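Arginase (RocF) (Helicobacter pylori, PDB 4G3H) probably hydrolyses L-arginine to L-ornithine and urea, as expected of a manganese-dependent arginase with two manganese ions in each subunit. Local coordinates at residues A30-V35 against I301-I306; R23-L28 against E45-Y50; K57-Y62 against Q160-L165. All coordinates share one frame; numbering follows the deposited sequence.

Contact 1: A30-V35 against I301-I306; sequences ATHGDV and ILDLII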
# COMPACT_ATOMS: atom_id res chain seq x y z
N ALA A 30 -2.37 -19.19 -12.46
CA ALA A 30 -1.94 -20.48 -12.49
C ALA A 30 -1.98 -21.21 -11.19
O ALA A 30 -2.09 -22.27 -11.20
CB ALA A 30 -0.65 -20.61 -13.09
N THR A 31 -1.71 -20.58 -10.12
CA THR A 31 -1.69 -21.22 -8.91
C THR A 31 -2.82 -21.07 -7.97
O THR A 31 -3.68 -21.77 -8.10
CB THR A 31 -0.46 -20.77 -8.21
OG1 THR A 31 -0.36 -19.42 -7.93
CG2 THR A 31 0.60 -21.11 -8.83
N HIS A 32 -2.88 -20.05 -7.23
CA HIS A 32 -3.89 -19.61 -6.30
C HIS A 32 -5.29 -19.33 -7.01
O HIS A 32 -6.27 -19.49 -6.53
CB HIS A 32 -3.51 -18.49 -5.40
CG HIS A 32 -2.38 -18.73 -4.51
ND1 HIS A 32 -2.43 -19.43 -3.39
CD2 HIS A 32 -1.14 -18.31 -4.62
CE1 HIS A 32 -1.27 -19.43 -2.86
NE2 HIS A 32 -0.48 -18.72 -3.57
N GLY A 33 -5.18 -18.80 -8.18
CA GLY A 33 -6.17 -18.52 -9.09
C GLY A 33 -6.77 -19.70 -9.87
O GLY A 33 -7.49 -19.60 -10.61
N ASP A 34 -6.35 -20.87 -9.55
CA ASP A 34 -6.83 -22.06 -10.22
C ASP A 34 -7.23 -23.05 -9.14
O ASP A 34 -6.91 -22.85 -7.97
CB ASP A 34 -5.72 -22.64 -11.11
CG ASP A 34 -6.25 -23.55 -12.18
OD1 ASP A 34 -5.56 -23.72 -13.21
OD2 ASP A 34 -7.36 -24.11 -12.02
N VAL A 35 -7.95 -24.10 -9.51
CA VAL A 35 -8.38 -25.10 -8.54
C VAL A 35 -7.20 -25.99 -8.16
O VAL A 35 -6.63 -26.68 -9.00
CB VAL A 35 -9.54 -25.96 -9.08
CG1 VAL A 35 -9.30 -26.28 -10.53
CG2 VAL A 35 -9.67 -27.25 -8.28
N ILE A 301 6.27 -13.97 -1.17
CA ILE A 301 5.64 -13.00 -0.28
C ILE A 301 4.13 -13.15 -0.48
O ILE A 301 3.35 -13.21 0.48
CB ILE A 301 6.02 -11.54 -0.65
CG1 ILE A 301 7.54 -11.36 -0.65
CG2 ILE A 301 5.36 -10.57 0.31
CD1 ILE A 301 8.18 -11.44 0.70
N LEU A 302 3.72 -13.21 -1.74
CA LEU A 302 2.31 -13.35 -2.09
C LEU A 302 1.71 -14.65 -1.56
O LEU A 302 0.61 -14.64 -1.00
CB LEU A 302 2.12 -13.22 -3.61
CG LEU A 302 1.77 -11.85 -4.22
CD1 LEU A 302 2.01 -10.70 -3.24
CD2 LEU A 302 2.59 -11.64 -5.49
N ASP A 303 2.41 -15.77 -1.73
CA ASP A 303 1.92 -17.06 -1.22
C ASP A 303 1.68 -16.97 0.28
O ASP A 303 0.68 -17.45 0.80
CB ASP A 303 2.92 -18.19 -1.46
CG ASP A 303 3.08 -18.54 -2.92
OD1 ASP A 303 2.09 -18.45 -3.67
OD2 ASP A 303 4.21 -18.92 -3.31
N LEU A 304 2.64 -16.36 0.98
CA LEU A 304 2.55 -16.21 2.43
C LEU A 304 1.31 -15.39 2.82
O LEU A 304 0.59 -15.75 3.74
CB LEU A 304 3.82 -15.54 2.94
CG LEU A 304 3.98 -15.27 4.44
CD1 LEU A 304 5.45 -15.16 4.78
CD2 LEU A 304 3.25 -14.01 4.82
N ILE A 305 1.08 -14.29 2.12
CA ILE A 305 -0.07 -13.44 2.40
C ILE A 305 -1.37 -14.17 2.09
O ILE A 305 -2.31 -14.18 2.90
CB ILE A 305 -0.05 -12.16 1.56
CG1 ILE A 305 1.20 -11.34 1.90
CG2 ILE A 305 -1.33 -11.37 1.77
CD1 ILE A 305 1.38 -10.11 1.02
N ILE A 306 -1.42 -14.78 0.91
CA ILE A 306 -2.61 -15.49 0.48
C ILE A 306 -2.94 -16.68 1.38
O ILE A 306 -4.09 -16.85 1.80
CB ILE A 306 -2.45 -15.98 -0.96
CG1 ILE A 306 -2.34 -14.76 -1.89
CG2 ILE A 306 -3.64 -16.85 -1.36
CD1 ILE A 306 -1.99 -15.10 -3.33
O HOH W 1 2.35 -18.81 -6.62
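His32 and Ile306 mark the closest backbone approach, with their CA atoms 8.0 Å apart, where the type I beta turn Thr31-Asp34 beyond helix 16-30 faces one side of the C-terminal helix 293-309. The gap is bridged almost wholly by side chains, and the imidazole of His32 is the central group. Its NE2 donates to Asp303 OD1 over 2.6 Å in a fairly straight bond, 154° at the hydrogen. The oxygen lies close to the ring plane, although the bond is bent somewhat at the hydrogen. On the acceptor the bond arrives on the anti side, somewhat out of the carboxylate plane, and ring and carboxylate are turned 52° against each other. Ile306 approaches from a different quarter, over one face of the imidazole: its CG2 stands 3.8 Å from the ring centroid in a CH-pi contact and lies nearest to ND1. The other branch of the same side chain ends in CD1, 3.6 Å from His32 CD2. With its CG anti to the carbonyl carbon (chi1 -60°), His32 sends the ring across to the helix. A water adds a second link, giving a hydrogen to Asp303 OD1 at 3.0 Å and hydrogen-bonding to Thr31 OG1. Behind the ring contact, Ile306 also packs on Leu28 of helix 16-30, while the backbone of His32 pairs with Ile42. Asp303 OD1 therefore receives two hydrogens, from the imidazole and from the water, while Ile306 covers part of a ring face. The nearby carboxylate would be expected to favour a protonated imidazole, giving this histidine-carboxylate pair some ionic character; it lies well away from the manganese site and joins the turn to the last helix.

Contact 2: R23-L28 against E45-Y50; sequences RLREAL and ERCVLY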
# COMPACT_ATOMS: atom_id res chain seq x y z
N ARG A 23 2.77 -9.59 -14.54
CA ARG A 23 3.56 -10.81 -14.34
C ARG A 23 3.01 -11.58 -13.14
O ARG A 23 2.83 -12.80 -13.19
CB ARG A 23 5.02 -10.48 -14.04
CG ARG A 23 5.91 -10.14 -15.22
CD ARG A 23 7.36 -10.32 -14.77
NE ARG A 23 8.34 -9.91 -15.78
CZ ARG A 23 9.65 -10.09 -15.64
NH1 ARG A 23 10.47 -9.69 -16.60
NH2 ARG A 23 10.14 -10.67 -14.56
N LEU A 24 2.77 -10.86 -12.05
CA LEU A 24 2.25 -11.45 -10.83
C LEU A 24 0.83 -11.99 -11.04
O LEU A 24 0.50 -13.07 -10.55
CB LEU A 24 2.28 -10.40 -9.70
CG LEU A 24 3.70 -9.89 -9.37
CD1 LEU A 24 3.64 -8.72 -8.42
CD2 LEU A 24 4.51 -11.02 -8.77
N ARG A 25 0.01 -11.27 -11.79
CA ARG A 25 -1.36 -11.71 -12.07
C ARG A 25 -1.36 -13.05 -12.81
O ARG A 25 -2.13 -13.95 -12.49
CB ARG A 25 -2.10 -10.69 -12.92
CG ARG A 25 -2.49 -9.40 -12.22
CD ARG A 25 -2.96 -8.35 -13.23
NE ARG A 25 -4.15 -8.75 -13.98
CZ ARG A 25 -4.73 -7.99 -14.90
NH1 ARG A 25 -4.23 -6.79 -15.20
NH2 ARG A 25 -5.82 -8.42 -15.53
N GLU A 26 -0.51 -13.17 -13.83
CA GLU A 26 -0.44 -14.39 -14.61
C GLU A 26 0.11 -15.56 -13.79
O GLU A 26 -0.38 -16.68 -13.90
CB GLU A 26 0.40 -14.16 -15.88
CG GLU A 26 -0.30 -13.19 -16.85
CD GLU A 26 0.51 -12.90 -18.11
OE1 GLU A 26 -0.05 -12.24 -19.03
OE2 GLU A 26 1.68 -13.31 -18.20
N ALA A 27 1.08 -15.32 -12.94
CA ALA A 27 1.61 -16.23 -12.06
C ALA A 27 0.62 -16.73 -11.02
O ALA A 27 0.49 -17.78 -10.92
CB ALA A 27 2.87 -15.85 -11.53
N LEU A 28 -0.15 -15.91 -10.41
CA LEU A 28 -1.16 -16.19 -9.53
C LEU A 28 -2.36 -17.03 -10.12
O LEU A 28 -2.88 -17.75 -9.53
CB LEU A 28 -1.58 -15.01 -8.73
CG LEU A 28 -0.70 -14.31 -7.79
CD1 LEU A 28 -1.13 -13.17 -7.26
CD2 LEU A 28 -0.24 -15.17 -6.89
N GLU A 45 -10.31 -12.29 -10.53
CA GLU A 45 -9.18 -11.45 -10.87
C GLU A 45 -9.76 -10.20 -11.54
O GLU A 45 -10.25 -10.27 -12.67
CB GLU A 45 -8.23 -12.15 -11.86
CG GLU A 45 -7.14 -11.23 -12.41
CD GLU A 45 -6.51 -11.74 -13.70
OE1 GLU A 45 -7.08 -12.66 -14.31
OE2 GLU A 45 -5.46 -11.19 -14.11
N ARG A 46 -9.72 -9.08 -10.83
CA ARG A 46 -10.23 -7.85 -11.41
C ARG A 46 -9.17 -6.82 -11.80
O ARG A 46 -8.31 -6.47 -10.99
CB ARG A 46 -11.23 -7.13 -10.50
CG ARG A 46 -11.70 -5.96 -11.32
CD ARG A 46 -12.37 -4.77 -10.78
NE ARG A 46 -13.65 -4.95 -10.13
CZ ARG A 46 -14.63 -4.05 -10.22
NH1 ARG A 46 -14.46 -2.97 -10.96
NH2 ARG A 46 -15.73 -4.19 -9.50
N CYS A 47 -9.26 -6.31 -13.02
CA CYS A 47 -8.33 -5.29 -13.49
C CYS A 47 -8.99 -3.95 -13.20
O CYS A 47 -10.16 -3.75 -13.51
CB CYS A 47 -8.08 -5.40 -14.99
SG CYS A 47 -6.91 -4.15 -15.63
N VAL A 48 -8.23 -3.04 -12.59
CA VAL A 48 -8.73 -1.71 -12.27
C VAL A 48 -7.78 -0.68 -12.88
O VAL A 48 -6.57 -0.72 -12.65
CB VAL A 48 -8.80 -1.50 -10.73
CG1 VAL A 48 -9.20 -0.05 -10.42
CG2 VAL A 48 -9.81 -2.46 -10.13
N LEU A 49 -8.34 0.23 -13.68
CA LEU A 49 -7.55 1.25 -14.34
C LEU A 49 -7.34 2.47 -13.45
O LEU A 49 -8.20 2.84 -12.65
CB LEU A 49 -8.23 1.69 -15.64
CG LEU A 49 -8.52 0.58 -16.66
CD1 LEU A 49 -9.10 1.19 -17.92
CD2 LEU A 49 -7.23 -0.19 -16.98
N TYR A 50 -6.17 3.09 -13.58
CA TYR A 50 -5.86 4.27 -12.79
C TYR A 50 -5.21 5.34 -13.64
O TYR A 50 -4.77 5.09 -14.76
CB TYR A 50 -4.94 3.89 -11.62
CG TYR A 50 -3.51 3.52 -12.00
CD1 TYR A 50 -2.53 4.51 -12.12
CD2 TYR A 50 -3.15 2.19 -12.23
CE1 TYR A 50 -1.21 4.18 -12.46
CE2 TYR A 50 -1.83 1.85 -12.58
CZ TYR A 50 -0.87 2.85 -12.69
OH TYR A 50 0.44 2.53 -13.00
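Arg25 and Glu45 form a salt bridge between helix 16-30 and strand 44-50. A single carboxylate oxygen, Glu45 OE2, takes both bonds. The main one comes from Arg25 NE at 2.8 Å, with 157° at the hydrogen and the acceptor nearly in the guanidinium plane; the second, from Arg25 NH2 to the same OE2, is weak at 3.1 Å. Since the two planes stand 77° apart, the carboxylate meets the guanidinium edge almost perpendicularly, with OE2 approached on its anti side, and the two-oxygen, side-by-side pairing is not made. A bend in the arginine chain at chi3 (62°) turns the guanidinium so that its NE edge faces the glutamate, whose own side chain is stretched out toward it.

The other contact across the two segments is a van der Waals one, with Cys47, two residues further along the strand and beside the terminal nitrogens: its CB is 3.8 Å from Arg25 NH2, and its SG is the same distance from NH1, oblique to the guanidinium plane. Outside the two segments, Arg25 NH1 has a weak charge partner in Glu7, a long ion pair.

Strand 44-50 is the outermost strand on this side of the parallel sheet, hydrogen-bonded to strand 2-8, and the salt bridge lies at the surface. On the inner side of helix 16-30, Leu24 packs against helix 293-309 and Leu28 against strand 2-8, while Val48 of the edge strand packs on helix 59-78.

Contact 3: K57-Y62 against Q160-L165; sequences KNFEDY and QKLCSL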
# COMPACT_ATOMS: atom_id res chain seq x y z
N LYS A 57 0.32 19.38 -13.26
CA LYS A 57 0.16 18.93 -14.64
C LYS A 57 -1.26 18.49 -15.00
O LYS A 57 -1.78 18.86 -16.05
CB LYS A 57 1.12 17.77 -14.94
CG LYS A 57 2.60 18.04 -14.68
CD LYS A 57 3.07 19.34 -15.32
CE LYS A 57 4.59 19.47 -15.23
NZ LYS A 57 5.27 18.41 -16.02
N ASN A 58 -1.90 17.72 -14.12
CA ASN A 58 -3.24 17.23 -14.40
C ASN A 58 -4.12 17.09 -13.16
O ASN A 58 -4.89 16.13 -13.04
CB ASN A 58 -3.15 15.87 -15.10
CG ASN A 58 -2.62 14.77 -14.19
OD1 ASN A 58 -1.79 15.02 -13.32
ND2 ASN A 58 -3.10 13.55 -14.40
N PHE A 59 -4.03 18.05 -12.25
CA PHE A 59 -4.81 17.99 -11.01
C PHE A 59 -6.29 17.70 -11.22
O PHE A 59 -6.84 16.80 -10.59
CB PHE A 59 -4.64 19.30 -10.22
CG PHE A 59 -5.20 19.24 -8.82
CD1 PHE A 59 -6.57 19.25 -8.59
CD2 PHE A 59 -4.34 19.15 -7.73
CE1 PHE A 59 -7.09 19.18 -7.29
CE2 PHE A 59 -4.84 19.08 -6.43
CZ PHE A 59 -6.22 19.10 -6.21
N GLU A 60 -6.94 18.47 -12.09
CA GLU A 60 -8.37 18.29 -12.32
C GLU A 60 -8.70 16.93 -12.93
O GLU A 60 -9.65 16.27 -12.50
CB GLU A 60 -8.90 19.41 -13.23
CG GLU A 60 -10.42 19.51 -13.24
CD GLU A 60 -11.00 19.93 -11.90
OE1 GLU A 60 -10.73 19.25 -10.89
OE2 GLU A 60 -11.73 20.94 -11.86
N ASP A 61 -7.93 16.51 -13.93
CA ASP A 61 -8.17 15.23 -14.58
C ASP A 61 -8.05 14.10 -13.56
O ASP A 61 -8.88 13.20 -13.51
CB ASP A 61 -7.16 15.00 -15.71
CG ASP A 61 -7.27 16.03 -16.81
OD1 ASP A 61 -8.38 16.23 -17.34
OD2 ASP A 61 -6.24 16.65 -17.14
N TYR A 62 -7.01 14.18 -12.73
CA TYR A 62 -6.77 13.17 -11.71
C TYR A 62 -7.93 13.16 -10.73
O TYR A 62 -8.43 12.11 -10.35
CB TYR A 62 -5.47 13.48 -10.96
CG TYR A 62 -5.18 12.52 -9.83
CD1 TYR A 62 -4.67 11.24 -10.09
CD2 TYR A 62 -5.42 12.88 -8.51
CE1 TYR A 62 -4.40 10.35 -9.05
CE2 TYR A 62 -5.16 12.00 -7.46
CZ TYR A 62 -4.65 10.74 -7.74
OH TYR A 62 -4.38 9.89 -6.70
N GLN A 160 -8.16 20.35 -0.58
CA GLN A 160 -9.14 19.93 0.41
C GLN A 160 -10.20 19.12 -0.32
O GLN A 160 -10.73 18.15 0.22
CB GLN A 160 -9.77 21.14 1.10
CG GLN A 160 -10.74 20.79 2.22
CD GLN A 160 -12.11 20.34 1.72
OE1 GLN A 160 -12.91 19.80 2.48
NE2 GLN A 160 -12.38 20.57 0.44
N LYS A 161 -10.50 19.53 -1.54
CA LYS A 161 -11.49 18.84 -2.36
C LYS A 161 -11.00 17.42 -2.65
O LYS A 161 -11.74 16.45 -2.48
CB LYS A 161 -11.69 19.60 -3.68
CG LYS A 161 -12.80 19.06 -4.58
CD LYS A 161 -12.54 19.38 -6.06
CE LYS A 161 -12.48 20.87 -6.35
NZ LYS A 161 -12.15 21.14 -7.78
N LEU A 162 -9.75 17.32 -3.07
CA LEU A 162 -9.12 16.05 -3.40
C LEU A 162 -8.95 15.10 -2.20
O LEU A 162 -9.42 13.96 -2.24
CB LEU A 162 -7.77 16.31 -4.06
CG LEU A 162 -6.88 15.12 -4.40
CD1 LEU A 162 -7.62 14.19 -5.35
CD2 LEU A 162 -5.59 15.61 -5.03
N CYS A 163 -8.29 15.58 -1.15
CA CYS A 163 -8.05 14.78 0.06
C CYS A 163 -9.37 14.32 0.65
O CYS A 163 -9.43 13.39 1.45
CB CYS A 163 -7.33 15.61 1.12
SG CYS A 163 -5.70 16.14 0.65
N SER A 164 -10.42 14.96 0.33
CA SER A 164 -11.68 14.55 0.68
C SER A 164 -12.48 13.62 -0.15
O SER A 164 -13.48 13.32 0.20
CB SER A 164 -12.49 15.76 0.76
OG SER A 164 -12.79 15.94 2.02
N LEU A 165 -12.01 13.24 -1.26
CA LEU A 165 -12.72 12.36 -2.08
C LEU A 165 -12.98 11.09 -1.48
O LEU A 165 -12.32 10.59 -0.76
CB LEU A 165 -11.85 11.97 -3.21
CG LEU A 165 -11.65 12.86 -4.28
CD1 LEU A 165 -10.83 12.46 -5.11
CD2 LEU A 165 -12.87 12.88 -4.83
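Leu162 points its two methyl groups at two aromatic side chains, Phe59 and Tyr62, at the start of helix 59-78, and this cluster is the tightly packed part of the contact. Each methyl group has its own ring. CD2 approaches Phe59 CZ to 3.7 Å, coming obliquely to the ring, and the leucine CB lies almost as near the same carbon. CD1 instead meets the edge of Tyr62, close to the ring plane, 3.9 Å from CE2. Both aromatic side chains leave the helix with CG anti to the backbone N, Tyr62 with chi1 178°, and both reach across to the leucine although their CB atoms do not point straight at the other helix. The two rings have further aromatic neighbours: Tyr62 stacks with Phe53, and Phe59 meets Trp159 edge to face. Phe95 of helix 94-104 touches both Tyr62 and Leu162. In the alpha/beta arginase fold, with helices flanking a central parallel sheet, the contact joins the beginning of helix 59-78, which follows edge strand 44-50, to the C-terminal end of helix 153-163. Its closest CA pair is Phe59-Leu162, at 9.0 Å.

The outer side is looser and polar. Glu60 and Lys161 come together at about a right angle, but the separation from Glu60 OE1 to Lys161 NZ is 3.9 Å, a long salt bridge with no direct hydrogen bond. The glutamate chain bends at chi2 (66°), bringing its carboxylate round toward the lysine even though its CB points away. Lys161 has a second partner in the ring of Tyr63, a cation-pi interaction. Glu60 OE1 is covered by the contact and has no hydrogen-bonding partner in the model, the lysine ammonium being its long-range partner here.

Overall arrangement
Contacts 1 and 2 adjoin, their centres 13 Å apart, the loop of contact 1 following directly on the helix of contact 2: Gly33 N probably bonds to Leu28 O at 2.9 Å, while Leu302 CD2 packs on Leu24 CD2 at 3.8 Å. Along the chain their segments alternate. Contact 3 lies across the centre of the chain from contact 1, about 35 Å between centres, yet is nested in the loop that contact 1 closes. Contacts 2 and 3 approach to about 7 Å between nearest atoms without touching, joined in sequence by strand 44-50 and helix 59-78. Contacts 1 and 2 lie away from the manganese site, whereas in contact 3 the Tyr62 side chain is about 13 Å from a manganese ion and about 12 Å from the side chain of Asp120, a metal ligand.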